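Esterase (Capnocytophaga ochracea, PDB 4W9R) probably belongs to the alpha/beta-hydrolase esterases, although its substrate and any catalytic activity remain uncharacterised. Local coordinates at residues 116-127 / 141-152; 168-176 / 223-232. One frame throughout, in Å; residues are numbered along the deposited sequence.

Contact 1: residues 116-127 / 141-152; sequences LKGVIASEEAGF and FNMIVSLNPVAL
V119 and F141 meet at about a right angle, CB of V119 sitting over the middle of the F141 ring, 3.6 Å from its centroid. They lie at one end of a beta-alpha-beta unit of the alpha/beta-hydrolase fold, in which strands 116-122 and 143-147 run parallel and exchange regular backbone hydrogen bonds. On the other face of the sheet, I120 and V145 lie side by side, CG1 of I120 4.0 Å from CB of V145, and beta-branched residues suit such flat packing. G118 leaves room for the bent selenomethionine M143, whose methyl CE lies 3.6 Å from G118 CA.

Beyond S122 the chain turns sharply into helix 123-128. E123 has a positive phi of 57° with psi -130°, and the turn resembles the nucleophile elbow of this superfamily. Its bent side chain brings OE2 back to N148, where the anti lone pair takes a straight bond from ND2 at 3.1 Å, while N182 holds OD1 of the same amide; OE1 receives S122 OG at 2.6 Å, from above the carboxylate plane. A leucine at E123 would probably leave N148 ND2, S122 OG and the salt-bridging K221 without their common acceptor.

F127, with CG anti to its backbone N (chi1 -178°), lays one ring face over the chain of 151-152, A151 CA being 3.8 Å from the centroid, while CG of L152 meets CE2 of F127. Between strand and helix, a side chain on G126 would be crowded against the backbone of S122; small S146 fits beside this glycine, its hydroxyl OG bonding to G126 O at 2.7 Å, from above the carbonyl plane.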
ATOM      1  N   LEU B 116      20.532   3.982 -10.223  1.00 50.71           N
ATOM      2  CA  LEU B 116      19.815   3.733  -8.978  1.00 39.16           C
ATOM      3  C   LEU B 116      19.278   2.305  -8.908  1.00 38.66           C
ATOM      4  O   LEU B 116      18.416   1.914  -9.694  1.00 39.31           O
ATOM      5  CB  LEU B 116      18.662   4.723  -8.811  1.00 31.59           C
ATOM      6  CG  LEU B 116      17.812   4.506  -7.558  1.00 31.51           C
ATOM      7  CD1 LEU B 116      18.666   4.647  -6.306  1.00 29.99           C
ATOM      8  CD2 LEU B 116      16.636   5.468  -7.522  1.00 42.94           C
ATOM      9  N   LYS B 117      19.796   1.534  -7.958  1.00 27.30           N
ATOM     10  CA  LYS B 117      19.346   0.163  -7.749  1.00 26.79           C
ATOM     11  C   LYS B 117      18.959  -0.044  -6.289  1.00 28.94           C
ATOM     12  O   LYS B 117      19.794   0.093  -5.399  1.00 29.50           O
ATOM     13  CB  LYS B 117      20.435  -0.830  -8.161  1.00 24.89           C
ATOM     14  CG  LYS B 117      20.768  -0.808  -9.647  1.00 24.40           C
ATOM     15  CD  LYS B 117      22.030  -1.605  -9.955  1.00 31.23           C
ATOM     16  CE  LYS B 117      23.263  -0.711 -10.009  1.00 45.14           C
ATOM     17  NZ  LYS B 117      23.548  -0.031  -8.713  1.00 54.33           N
ATOM     18  N   GLY B 118      17.688  -0.340  -6.041  1.00 22.65           N
ATOM     19  CA  GLY B 118      17.223  -0.560  -4.683  1.00 20.15           C
ATOM     20  C   GLY B 118      16.978  -2.011  -4.315  1.00 31.21           C
ATOM     21  O   GLY B 118      16.945  -2.890  -5.177  1.00 33.73           O
ATOM     22  N   VAL B 119      16.785  -2.259  -3.023  1.00 26.16           N
ATOM     23  CA  VAL B 119      16.431  -3.588  -2.541  1.00 21.42           C
ATOM     24  C   VAL B 119      15.391  -3.489  -1.425  1.00 30.65           C
ATOM     25  O   VAL B 119      15.538  -2.708  -0.484  1.00 26.68           O
ATOM     26  CB  VAL B 119      17.674  -4.369  -2.046  1.00 25.08           C
ATOM     27  CG1 VAL B 119      18.429  -3.585  -0.978  1.00 21.27           C
ATOM     28  CG2 VAL B 119      17.273  -5.744  -1.527  1.00 27.21           C
ATOM     29  N   ILE B 120      14.330  -4.280  -1.544  1.00 26.52           N
ATOM     30  CA  ILE B 120      13.273  -4.303  -0.543  1.00 17.87           C
ATOM     31  C   ILE B 120      13.126  -5.707   0.025  1.00 27.12           C
ATOM     32  O   ILE B 120      13.017  -6.679  -0.723  1.00 30.64           O
ATOM     33  CB  ILE B 120      11.923  -3.846  -1.127  1.00 21.74           C
ATOM     34  CG1 ILE B 120      12.042  -2.441  -1.715  1.00 28.18           C
ATOM     35  CG2 ILE B 120      10.838  -3.887  -0.061  1.00 21.77           C
ATOM     36  CD1 ILE B 120      10.751  -1.920  -2.308  1.00 27.99           C
ATOM     37  N   ALA B 121      13.127  -5.810   1.350  1.00 17.59           N
ATOM     38  CA  ALA B 121      13.010  -7.106   2.004  1.00 23.07           C
ATOM     39  C   ALA B 121      12.330  -6.988   3.362  1.00 25.38           C
ATOM     40  O   ALA B 121      12.267  -5.904   3.944  1.00 32.90           O
ATOM     41  CB  ALA B 121      14.380  -7.745   2.152  1.00 19.66           C
ATOM     42  N   SER B 122      11.820  -8.110   3.861  1.00 17.85           N
ATOM     43  CA  SER B 122      11.158  -8.136   5.158  1.00 18.40           C
ATOM     44  C   SER B 122      11.635  -9.307   6.016  1.00 26.57           C
ATOM     45  O   SER B 122      12.208 -10.270   5.501  1.00 27.04           O
ATOM     46  CB  SER B 122       9.637  -8.200   4.983  1.00 20.25           C
ATOM     47  OG  SER B 122       9.237  -9.426   4.398  1.00 22.34           O
ATOM     48  N   GLU B 123      11.395  -9.205   7.322  1.00 18.50           N
ATOM     49  CA  GLU B 123      11.781 -10.237   8.289  1.00 21.19           C
ATOM     50  C   GLU B 123      13.280 -10.536   8.242  1.00 26.97           C
ATOM     51  O   GLU B 123      14.100  -9.620   8.299  1.00 34.14           O
ATOM     52  CB  GLU B 123      10.974 -11.518   8.062  1.00 25.37           C
ATOM     53  CG  GLU B 123       9.521 -11.433   8.527  1.00 25.20           C
ATOM     54  CD  GLU B 123       8.639 -10.630   7.588  1.00 40.37           C
ATOM     55  OE1 GLU B 123       8.581 -10.971   6.386  1.00 45.60           O
ATOM     56  OE2 GLU B 123       8.001  -9.660   8.052  1.00 37.01           O
ATOM     57  N   GLU B 124      13.635 -11.813   8.142  1.00 22.91           N
ATOM     58  CA  GLU B 124      15.039 -12.214   8.128  1.00 25.10           C
ATOM     59  C   GLU B 124      15.783 -11.605   6.943  1.00 26.77           C
ATOM     60  O   GLU B 124      16.894 -11.097   7.092  1.00 31.85           O
ATOM     61  CB  GLU B 124      15.171 -13.739   8.100  1.00 30.16           C
ATOM     62  CG  GLU B 124      14.760 -14.436   9.391  1.00 47.77           C
ATOM     63  CD  GLU B 124      13.258 -14.618   9.508  1.00 67.75           C
ATOM     64  OE1 GLU B 124      12.544 -14.350   8.518  1.00 69.57           O
ATOM     65  OE2 GLU B 124      12.792 -15.034  10.591  1.00 70.32           O
ATOM     66  N   ALA B 125      15.163 -11.658   5.768  1.00 22.81           N
ATOM     67  CA  ALA B 125      15.746 -11.061   4.572  1.00 26.08           C
ATOM     68  C   ALA B 125      15.877  -9.548   4.732  1.00 34.29           C
ATOM     69  O   ALA B 125      16.802  -8.936   4.195  1.00 24.58           O
ATOM     70  CB  ALA B 125      14.911 -11.397   3.347  1.00 16.04           C
ATOM     71  N   GLY B 126      14.946  -8.954   5.473  1.00 26.47           N
ATOM     72  CA  GLY B 126      14.980  -7.530   5.748  1.00 28.08           C
ATOM     73  C   GLY B 126      16.225  -7.122   6.511  1.00 27.81           C
ATOM     74  O   GLY B 126      16.782  -6.050   6.281  1.00 41.46           O
ATOM     75  N   PHE B 127      16.662  -7.979   7.427  1.00 23.37           N
ATOM     76  CA  PHE B 127      17.886  -7.730   8.176  1.00 28.06           C
ATOM     77  C   PHE B 127      19.110  -8.073   7.337  1.00 28.55           C
ATOM     78  O   PHE B 127      20.145  -7.415   7.438  1.00 34.31           O
ATOM     79  CB  PHE B 127      17.899  -8.528   9.480  1.00 30.03           C
ATOM     80  CG  PHE B 127      19.118  -8.285  10.323  1.00 24.25           C
ATOM     81  CD1 PHE B 127      19.310  -7.063  10.946  1.00 26.63           C
ATOM     82  CD2 PHE B 127      20.075  -9.272  10.486  1.00 31.45           C
ATOM     83  CE1 PHE B 127      20.431  -6.831  11.720  1.00 29.53           C
ATOM     84  CE2 PHE B 127      21.199  -9.047  11.259  1.00 33.48           C
ATOM     85  CZ  PHE B 127      21.377  -7.824  11.877  1.00 24.97           C
ATOM     86  N   PHE B 141      23.477  -1.601  -4.008  1.00 26.66           N
ATOM     87  CA  PHE B 141      22.200  -0.958  -3.753  1.00 33.44           C
ATOM     88  C   PHE B 141      22.372   0.418  -3.119  1.00 32.93           C
ATOM     89  O   PHE B 141      23.020   0.564  -2.084  1.00 37.78           O
ATOM     90  CB  PHE B 141      21.326  -1.846  -2.865  1.00 27.49           C
ATOM     91  CG  PHE B 141      21.000  -3.176  -3.482  1.00 29.85           C
ATOM     92  CD1 PHE B 141      20.207  -3.250  -4.616  1.00 20.98           C
ATOM     93  CD2 PHE B 141      21.480  -4.350  -2.929  1.00 32.95           C
ATOM     94  CE1 PHE B 141      19.905  -4.468  -5.188  1.00 22.07           C
ATOM     95  CE2 PHE B 141      21.179  -5.573  -3.496  1.00 27.53           C
ATOM     96  CZ  PHE B 141      20.390  -5.631  -4.627  1.00 28.94           C
ATOM     97  N   ASN B 142      21.795   1.426  -3.764  1.00 32.12           N
ATOM     98  CA  ASN B 142      21.789   2.783  -3.236  1.00 37.01           C
ATOM     99  C   ASN B 142      20.546   3.026  -2.398  1.00 36.18           C
ATOM    100  O   ASN B 142      20.417   4.053  -1.731  1.00 38.44           O
ATOM    101  CB  ASN B 142      21.864   3.795  -4.376  1.00 31.66           C
ATOM    102  CG  ASN B 142      22.891   3.413  -5.417  1.00 45.29           C
ATOM    103  OD1 ASN B 142      22.546   3.070  -6.546  1.00 58.68           O
ATOM    104  ND2 ASN B 142      24.163   3.464  -5.039  1.00 48.46           N
HETATM  105  N   MSE B 143      19.631   2.063  -2.444  1.00 32.13           N
HETATM  106  CA  MSE B 143      18.384   2.136  -1.700  1.00 27.20           C
HETATM  107  C   MSE B 143      18.140   0.831  -0.953  1.00 32.33           C
HETATM  108  O   MSE B 143      18.077  -0.239  -1.558  1.00 36.18           O
HETATM  109  CB  MSE B 143      17.215   2.436  -2.638  1.00 32.24           C
HETATM  110  CG  MSE B 143      15.877   2.601  -1.932  1.00 53.23           C
HETATM  111 SE   MSE B 143      14.364   2.637  -3.168  1.00 78.19          SE
HETATM  112  CE  MSE B 143      14.123   0.721  -3.445  1.00 54.09           C
ATOM    113  N   ILE B 144      18.015   0.922   0.365  1.00 30.28           N
ATOM    114  CA  ILE B 144      17.753  -0.252   1.185  1.00 28.87           C
ATOM    115  C   ILE B 144      16.506  -0.042   2.034  1.00 31.61           C
ATOM    116  O   ILE B 144      16.447   0.875   2.856  1.00 30.23           O
ATOM    117  CB  ILE B 144      18.947  -0.583   2.098  1.00 25.49           C
ATOM    118  CG1 ILE B 144      20.202  -0.832   1.261  1.00 32.17           C
ATOM    119  CG2 ILE B 144      18.634  -1.794   2.966  1.00 25.22           C
ATOM    120  CD1 ILE B 144      21.433  -1.147   2.078  1.00 32.87           C
ATOM    121  N   VAL B 145      15.501  -0.881   1.814  1.00 29.32           N
ATOM    122  CA  VAL B 145      14.274  -0.815   2.591  1.00 27.92           C
ATOM    123  C   VAL B 145      14.109  -2.078   3.424  1.00 25.62           C
ATOM    124  O   VAL B 145      13.868  -3.162   2.888  1.00 25.75           O
ATOM    125  CB  VAL B 145      13.042  -0.625   1.687  1.00 24.81           C
ATOM    126  CG1 VAL B 145      11.781  -0.531   2.525  1.00 19.89           C
ATOM    127  CG2 VAL B 145      13.206   0.618   0.826  1.00 18.27           C
ATOM    128  N   SER B 146      14.235  -1.931   4.738  1.00 24.31           N
ATOM    129  CA  SER B 146      14.133  -3.058   5.653  1.00 21.07           C
ATOM    130  C   SER B 146      12.815  -3.001   6.418  1.00 31.02           C
ATOM    131  O   SER B 146      12.619  -2.136   7.271  1.00 43.13           O
ATOM    132  CB  SER B 146      15.319  -3.062   6.620  1.00 22.64           C
ATOM    133  OG  SER B 146      15.262  -4.167   7.504  1.00 37.95           O
ATOM    134  N   LEU B 147      11.917  -3.932   6.116  1.00 30.63           N
ATOM    135  CA  LEU B 147      10.577  -3.916   6.693  1.00 21.99           C
ATOM    136  C   LEU B 147      10.396  -5.020   7.724  1.00 29.32           C
ATOM    137  O   LEU B 147      10.471  -6.197   7.391  1.00 31.90           O
ATOM    138  CB  LEU B 147       9.530  -4.057   5.591  1.00 17.36           C
ATOM    139  CG  LEU B 147       9.609  -3.016   4.477  1.00 29.07           C
ATOM    140  CD1 LEU B 147       8.646  -3.376   3.363  1.00 31.55           C
ATOM    141  CD2 LEU B 147       9.314  -1.628   5.023  1.00 17.28           C
ATOM    142  N   ASN B 148      10.143  -4.630   8.969  1.00 28.89           N
ATOM    143  CA  ASN B 148      10.013  -5.579  10.071  1.00 20.84           C
ATOM    144  C   ASN B 148      11.171  -6.576  10.118  1.00 22.78           C
ATOM    145  O   ASN B 148      10.960  -7.782  10.017  1.00 33.24           O
ATOM    146  CB  ASN B 148       8.683  -6.332   9.970  1.00 17.25           C
ATOM    147  CG  ASN B 148       8.434  -7.240  11.160  1.00 29.27           C
ATOM    148  OD1 ASN B 148       8.616  -6.841  12.310  1.00 34.09           O
ATOM    149  ND2 ASN B 148       8.046  -8.480  10.886  1.00 21.67           N
ATOM    150  N   PRO B 149      12.407  -6.079  10.256  1.00 24.89           N
ATOM    151  CA  PRO B 149      13.520  -7.029  10.239  1.00 23.36           C
ATOM    152  C   PRO B 149      13.600  -7.844  11.522  1.00 22.36           C
ATOM    153  O   PRO B 149      13.206  -7.352  12.579  1.00 19.13           O
ATOM    154  CB  PRO B 149      14.743  -6.124  10.100  1.00 22.60           C
ATOM    155  CG  PRO B 149      14.336  -4.869  10.794  1.00 21.18           C
ATOM    156  CD  PRO B 149      12.864  -4.699  10.501  1.00 24.31           C
ATOM    157  N   VAL B 150      14.091  -9.074  11.425  1.00 29.45           N
ATOM    158  CA  VAL B 150      14.472  -9.810  12.618  1.00 28.76           C
ATOM    159  C   VAL B 150      15.957  -9.558  12.803  1.00 26.18           C
ATOM    160  O   VAL B 150      16.776 -10.087  12.053  1.00 31.95           O
ATOM    161  CB  VAL B 150      14.199 -11.318  12.477  1.00 25.92           C
ATOM    162  CG1 VAL B 150      14.558 -12.047  13.762  1.00 26.76           C
ATOM    163  CG2 VAL B 150      12.744 -11.563  12.096  1.00 18.14           C
ATOM    164  N   ALA B 151      16.311  -8.773  13.814  1.00 27.86           N
ATOM    165  CA  ALA B 151      17.667  -8.245  13.864  1.00 40.40           C
ATOM    166  C   ALA B 151      18.573  -8.895  14.900  1.00 47.83           C
ATOM    167  O   ALA B 151      18.146  -9.725  15.703  1.00 46.72           O
ATOM    168  CB  ALA B 151      17.614  -6.742  14.107  1.00 32.99           C
ATOM    169  N   LEU B 152      19.835  -8.478  14.867  1.00 47.77           N
ATOM    170  CA  LEU B 152      20.801  -8.781  15.908  1.00 38.58           C
ATOM    171  C   LEU B 152      21.250  -7.470  16.538  1.00 37.27           C
ATOM    172  O   LEU B 152      21.968  -6.696  15.906  1.00 37.51           O
ATOM    173  CB  LEU B 152      21.994  -9.547  15.335  1.00 36.52           C
ATOM    174  CG  LEU B 152      21.649 -10.774  14.490  1.00 33.76           C
ATOM    175  CD1 LEU B 152      22.905 -11.405  13.910  1.00 31.17           C
ATOM    176  CD2 LEU B 152      20.866 -11.787  15.312  1.00 24.16           C
TER

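Contact 2: residues 168-176 / 223-232; sequences PNRLFYYMA and QGIAQALDMC
C232 presents both of its side-chain atoms to one face of the F172 ring: CB stands over the centre, 3.6 Å from the centroid, and SG lies further off it at 4.2 Å, a sulfur-aromatic contact. The short cysteine side chain thus puts all its heavy atoms on the ring face. Next along the strand on this face, Y174 has CG anti to the backbone N (chi1 -179°), which carries its ring toward the helix. CB of A228 lies over that ring near its rim, 3.8 Å from CG, and the methyl CE of selenomethionine M231 touches CD2 and CE2.

The tyrosine suits its place because its hydroxyl OH outreaches this apolar packing and donates to Q227 OE1 at 2.8 Å, with the ring and amide planes almost perpendicular. Q227 spends its NE2 on Q223 of the second subunit, which links this face to the dimer contact. R170 is extended, and its NH2 makes a weak bond of 3.4 Å to C232 O, its stronger partner being E206 in a salt bridge. A helix running nearly antiparallel to the strand it covers, at 160°, is the layer packing of an alpha/beta/alpha sandwich, as in alpha/beta hydrolases.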
ATOM      1  N   PRO B 168      29.989   7.008  -1.769  1.00 53.18           N
ATOM      2  CA  PRO B 168      30.449   7.939  -2.807  1.00 51.94           C
ATOM      3  C   PRO B 168      29.364   8.886  -3.328  1.00 49.43           C
ATOM      4  O   PRO B 168      29.657  10.064  -3.528  1.00 58.01           O
ATOM      5  CB  PRO B 168      30.938   7.005  -3.929  1.00 50.41           C
ATOM      6  CG  PRO B 168      30.441   5.633  -3.564  1.00 51.47           C
ATOM      7  CD  PRO B 168      30.379   5.624  -2.077  1.00 52.27           C
ATOM      8  N   ASN B 169      28.143   8.401  -3.541  1.00 51.70           N
ATOM      9  CA  ASN B 169      27.093   9.275  -4.058  1.00 51.88           C
ATOM     10  C   ASN B 169      25.914   9.465  -3.104  1.00 53.76           C
ATOM     11  O   ASN B 169      25.803  10.502  -2.449  1.00 52.51           O
ATOM     12  CB  ASN B 169      26.579   8.734  -5.394  1.00 49.57           C
ATOM     13  CG  ASN B 169      25.494   9.605  -6.001  1.00 59.31           C
ATOM     14  OD1 ASN B 169      25.432  10.809  -5.746  1.00 69.89           O
ATOM     15  ND2 ASN B 169      24.632   9.000  -6.810  1.00 51.01           N
ATOM     16  N   ARG B 170      25.046   8.463  -3.012  1.00 58.11           N
ATOM     17  CA  ARG B 170      23.872   8.570  -2.152  1.00 50.34           C
ATOM     18  C   ARG B 170      23.420   7.216  -1.617  1.00 46.82           C
ATOM     19  O   ARG B 170      23.478   6.205  -2.318  1.00 39.55           O
ATOM     20  CB  ARG B 170      22.722   9.242  -2.907  1.00 44.39           C
ATOM     21  CG  ARG B 170      21.436   9.395  -2.102  1.00 45.72           C
ATOM     22  CD  ARG B 170      20.409  10.208  -2.865  1.00 48.51           C
ATOM     23  NE  ARG B 170      19.146  10.346  -2.143  1.00 45.55           N
ATOM     24  CZ  ARG B 170      18.043   9.663  -2.432  1.00 46.72           C
ATOM     25  NH1 ARG B 170      18.041   8.790  -3.430  1.00 45.87           N
ATOM     26  NH2 ARG B 170      16.939   9.855  -1.724  1.00 46.82           N
ATOM     27  N   LEU B 171      22.960   7.209  -0.370  1.00 42.12           N
ATOM     28  CA  LEU B 171      22.370   6.018   0.221  1.00 36.66           C
ATOM     29  C   LEU B 171      21.053   6.358   0.905  1.00 39.24           C
ATOM     30  O   LEU B 171      21.020   7.147   1.851  1.00 42.42           O
ATOM     31  CB  LEU B 171      23.328   5.374   1.223  1.00 37.15           C
ATOM     32  CG  LEU B 171      22.733   4.211   2.020  1.00 37.33           C
ATOM     33  CD1 LEU B 171      22.245   3.106   1.089  1.00 25.02           C
ATOM     34  CD2 LEU B 171      23.740   3.673   3.021  1.00 32.03           C
ATOM     35  N   PHE B 172      19.971   5.762   0.417  1.00 32.99           N
ATOM     36  CA  PHE B 172      18.669   5.915   1.051  1.00 35.34           C
ATOM     37  C   PHE B 172      18.356   4.677   1.881  1.00 34.03           C
ATOM     38  O   PHE B 172      18.193   3.584   1.339  1.00 35.95           O
ATOM     39  CB  PHE B 172      17.576   6.149   0.008  1.00 29.69           C
ATOM     40  CG  PHE B 172      16.205   6.330   0.597  1.00 36.84           C
ATOM     41  CD1 PHE B 172      15.764   7.585   0.986  1.00 40.05           C
ATOM     42  CD2 PHE B 172      15.354   5.246   0.762  1.00 26.90           C
ATOM     43  CE1 PHE B 172      14.504   7.757   1.530  1.00 38.41           C
ATOM     44  CE2 PHE B 172      14.092   5.412   1.306  1.00 32.27           C
ATOM     45  CZ  PHE B 172      13.668   6.669   1.690  1.00 37.86           C
ATOM     46  N   TYR B 173      18.275   4.850   3.196  1.00 23.18           N
ATOM     47  CA  TYR B 173      17.976   3.734   4.082  1.00 22.26           C
ATOM     48  C   TYR B 173      16.655   3.940   4.811  1.00 27.98           C
ATOM     49  O   TYR B 173      16.432   4.981   5.429  1.00 25.11           O
ATOM     50  CB  TYR B 173      19.103   3.526   5.095  1.00 18.82           C
ATOM     51  CG  TYR B 173      18.866   2.357   6.023  1.00 36.86           C
ATOM     52  CD1 TYR B 173      19.127   1.056   5.611  1.00 31.07           C
ATOM     53  CD2 TYR B 173      18.373   2.550   7.307  1.00 27.07           C
ATOM     54  CE1 TYR B 173      18.908  -0.017   6.451  1.00 35.57           C
ATOM     55  CE2 TYR B 173      18.151   1.482   8.156  1.00 29.80           C
ATOM     56  CZ  TYR B 173      18.420   0.201   7.723  1.00 39.61           C
ATOM     57  OH  TYR B 173      18.201  -0.865   8.565  1.00 41.67           O
ATOM     58  N   TYR B 174      15.787   2.936   4.739  1.00 24.21           N
ATOM     59  CA  TYR B 174      14.493   2.989   5.405  1.00 25.19           C
ATOM     60  C   TYR B 174      14.235   1.716   6.199  1.00 29.27           C
ATOM     61  O   TYR B 174      14.250   0.616   5.646  1.00 22.97           O
ATOM     62  CB  TYR B 174      13.371   3.206   4.388  1.00 25.77           C
ATOM     63  CG  TYR B 174      11.990   3.306   5.001  1.00 28.04           C
ATOM     64  CD1 TYR B 174      11.195   2.178   5.166  1.00 34.08           C
ATOM     65  CD2 TYR B 174      11.482   4.527   5.412  1.00 34.45           C
ATOM     66  CE1 TYR B 174       9.933   2.267   5.727  1.00 34.54           C
ATOM     67  CE2 TYR B 174      10.221   4.627   5.971  1.00 39.29           C
ATOM     68  CZ  TYR B 174       9.452   3.496   6.126  1.00 40.30           C
ATOM     69  OH  TYR B 174       8.198   3.597   6.683  1.00 42.61           O
HETATM   70  N   MSE B 175      13.991   1.869   7.496  1.00 32.20           N
HETATM   71  CA  MSE B 175      13.647   0.732   8.340  1.00 26.97           C
HETATM   72  C   MSE B 175      12.331   0.972   9.070  1.00 33.52           C
HETATM   73  O   MSE B 175      12.105   2.047   9.625  1.00 43.19           O
HETATM   74  CB  MSE B 175      14.762   0.449   9.346  1.00 27.32           C
HETATM   75  CG  MSE B 175      14.383  -0.571  10.409  1.00 32.90           C
HETATM   76 SE   MSE B 175      15.838  -0.935  11.650  1.00 71.08          SE
HETATM   77  CE  MSE B 175      14.863  -1.998  12.961  1.00 68.21           C
ATOM     78  N   ALA B 176      11.463  -0.033   9.060  1.00 27.80           N
ATOM     79  CA  ALA B 176      10.178   0.064   9.738  1.00 27.98           C
ATOM     80  C   ALA B 176       9.918  -1.162  10.606  1.00 34.49           C
ATOM     81  O   ALA B 176      10.321  -2.273  10.263  1.00 33.79           O
ATOM     82  CB  ALA B 176       9.056   0.243   8.725  1.00 25.81           C
ATOM     83  N   GLN B 223       2.542   0.036   4.559  1.00 27.38           N
ATOM     84  CA  GLN B 223       2.730   1.469   4.735  1.00 34.11           C
ATOM     85  C   GLN B 223       4.205   1.835   4.621  1.00 30.96           C
ATOM     86  O   GLN B 223       4.547   2.945   4.214  1.00 38.68           O
ATOM     87  CB  GLN B 223       2.168   1.920   6.083  1.00 30.22           C
ATOM     88  CG  GLN B 223       0.676   1.674   6.237  1.00 33.08           C
ATOM     89  CD  GLN B 223       0.153   2.101   7.593  1.00 35.17           C
ATOM     90  OE1 GLN B 223       0.239   3.272   7.964  1.00 42.29           O
ATOM     91  NE2 GLN B 223      -0.389   1.149   8.344  1.00 30.82           N
ATOM     92  N   GLY B 224       5.073   0.892   4.973  1.00 24.05           N
ATOM     93  CA  GLY B 224       6.505   1.094   4.871  1.00 23.95           C
ATOM     94  C   GLY B 224       6.952   1.258   3.432  1.00 30.31           C
ATOM     95  O   GLY B 224       7.763   2.131   3.121  1.00 33.08           O
ATOM     96  N   ILE B 225       6.418   0.416   2.553  1.00 27.35           N
ATOM     97  CA  ILE B 225       6.717   0.499   1.128  1.00 23.28           C
ATOM     98  C   ILE B 225       6.251   1.829   0.553  1.00 27.86           C
ATOM     99  O   ILE B 225       6.977   2.483  -0.196  1.00 38.13           O
ATOM    100  CB  ILE B 225       6.054  -0.646   0.343  1.00 22.21           C
ATOM    101  CG1 ILE B 225       6.521  -1.999   0.878  1.00 16.43           C
ATOM    102  CG2 ILE B 225       6.358  -0.528  -1.143  1.00 19.35           C
ATOM    103  CD1 ILE B 225       5.847  -3.181   0.224  1.00 18.94           C
ATOM    104  N   ALA B 226       5.034   2.227   0.916  1.00 30.12           N
ATOM    105  CA  ALA B 226       4.452   3.471   0.429  1.00 35.95           C
ATOM    106  C   ALA B 226       5.297   4.676   0.830  1.00 35.00           C
ATOM    107  O   ALA B 226       5.575   5.551   0.011  1.00 35.43           O
ATOM    108  CB  ALA B 226       3.032   3.625   0.948  1.00 14.45           C
ATOM    109  N   GLN B 227       5.712   4.708   2.093  1.00 27.63           N
ATOM    110  CA  GLN B 227       6.530   5.801   2.601  1.00 26.47           C
ATOM    111  C   GLN B 227       7.920   5.810   1.976  1.00 34.25           C
ATOM    112  O   GLN B 227       8.413   6.860   1.564  1.00 33.93           O
ATOM    113  CB  GLN B 227       6.646   5.718   4.124  1.00 18.71           C
ATOM    114  CG  GLN B 227       5.356   6.031   4.861  1.00 17.50           C
ATOM    115  CD  GLN B 227       5.534   6.050   6.365  1.00 32.07           C
ATOM    116  OE1 GLN B 227       6.644   5.885   6.875  1.00 34.33           O
ATOM    117  NE2 GLN B 227       4.438   6.256   7.085  1.00 34.11           N
ATOM    118  N   ALA B 228       8.545   4.637   1.907  1.00 32.97           N
ATOM    119  CA  ALA B 228       9.912   4.522   1.405  1.00 23.05           C
ATOM    120  C   ALA B 228      10.022   4.996  -0.039  1.00 22.00           C
ATOM    121  O   ALA B 228      10.905   5.786  -0.374  1.00 33.12           O
ATOM    122  CB  ALA B 228      10.401   3.089   1.530  1.00 21.23           C
ATOM    123  N   LEU B 229       9.119   4.517  -0.889  1.00 20.28           N
ATOM    124  CA  LEU B 229       9.092   4.926  -2.289  1.00 24.12           C
ATOM    125  C   LEU B 229       8.809   6.417  -2.429  1.00 28.20           C
ATOM    126  O   LEU B 229       9.369   7.085  -3.298  1.00 40.63           O
ATOM    127  CB  LEU B 229       8.041   4.128  -3.062  1.00 16.57           C
ATOM    128  CG  LEU B 229       8.289   2.629  -3.212  1.00 22.77           C
ATOM    129  CD1 LEU B 229       7.099   1.971  -3.884  1.00 14.76           C
ATOM    130  CD2 LEU B 229       9.567   2.374  -3.997  1.00 16.86           C
ATOM    131  N   ASP B 230       7.937   6.929  -1.567  1.00 29.47           N
ATOM    132  CA  ASP B 230       7.550   8.333  -1.607  1.00 30.74           C
ATOM    133  C   ASP B 230       8.738   9.253  -1.348  1.00 32.00           C
ATOM    134  O   ASP B 230       8.958  10.216  -2.080  1.00 37.29           O
ATOM    135  CB  ASP B 230       6.449   8.612  -0.584  1.00 38.11           C
ATOM    136  CG  ASP B 230       5.998  10.059  -0.594  1.00 48.14           C
ATOM    137  OD1 ASP B 230       5.711  10.585  -1.691  1.00 53.06           O
ATOM    138  OD2 ASP B 230       5.937  10.673   0.494  1.00 45.67           O
HETATM  139  N   MSE B 231       9.502   8.945  -0.305  1.00 26.14           N
HETATM  140  CA  MSE B 231      10.599   9.806   0.123  1.00 36.58           C
HETATM  141  C   MSE B 231      11.849   9.657  -0.737  1.00 39.45           C
HETATM  142  O   MSE B 231      12.543  10.637  -1.007  1.00 46.55           O
HETATM  143  CB  MSE B 231      10.945   9.523   1.584  1.00 30.37           C
HETATM  144  CG  MSE B 231       9.865   9.957   2.557  1.00 40.01           C
HETATM  145 SE   MSE B 231      10.284   9.463   4.388  1.00 86.40          SE
HETATM  146  CE  MSE B 231      10.396   7.542   4.131  1.00 43.15           C
ATOM    147  N   CYS B 232      12.135   8.431  -1.160  1.00 39.64           N
ATOM    148  CA  CYS B 232      13.331   8.153  -1.946  1.00 38.59           C
ATOM    149  C   CYS B 232      13.277   8.837  -3.311  1.00 37.76           C
ATOM    150  O   CYS B 232      14.263   9.417  -3.767  1.00 52.72           O
ATOM    151  CB  CYS B 232      13.512   6.644  -2.117  1.00 25.07           C
ATOM    152  SG  CYS B 232      14.981   6.165  -3.051  1.00 39.34           S
TER

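In the fold
The centres of contacts 1 and 2 lie about 10 Å apart, and both reach the same mixed sheet; the two follow in series along the chain, contact 1 closing before contact 2 opens. Strands 143-149 and 171-180 are parallel neighbours there, probably hydrogen-bonded from S146 N to Y174 O, at 2.7 Å, and again from N148 N to A176 O. Contact 1 joins two neighbouring strands and the helix start between them; contact 2 packs helix 217-232 on the sheet's face. That helix also reaches contact 1, through K221 at E123, I225 at L147 and C232 at M143. The same helix that faces the second subunit thus also meets the elbow-like turn, through K221.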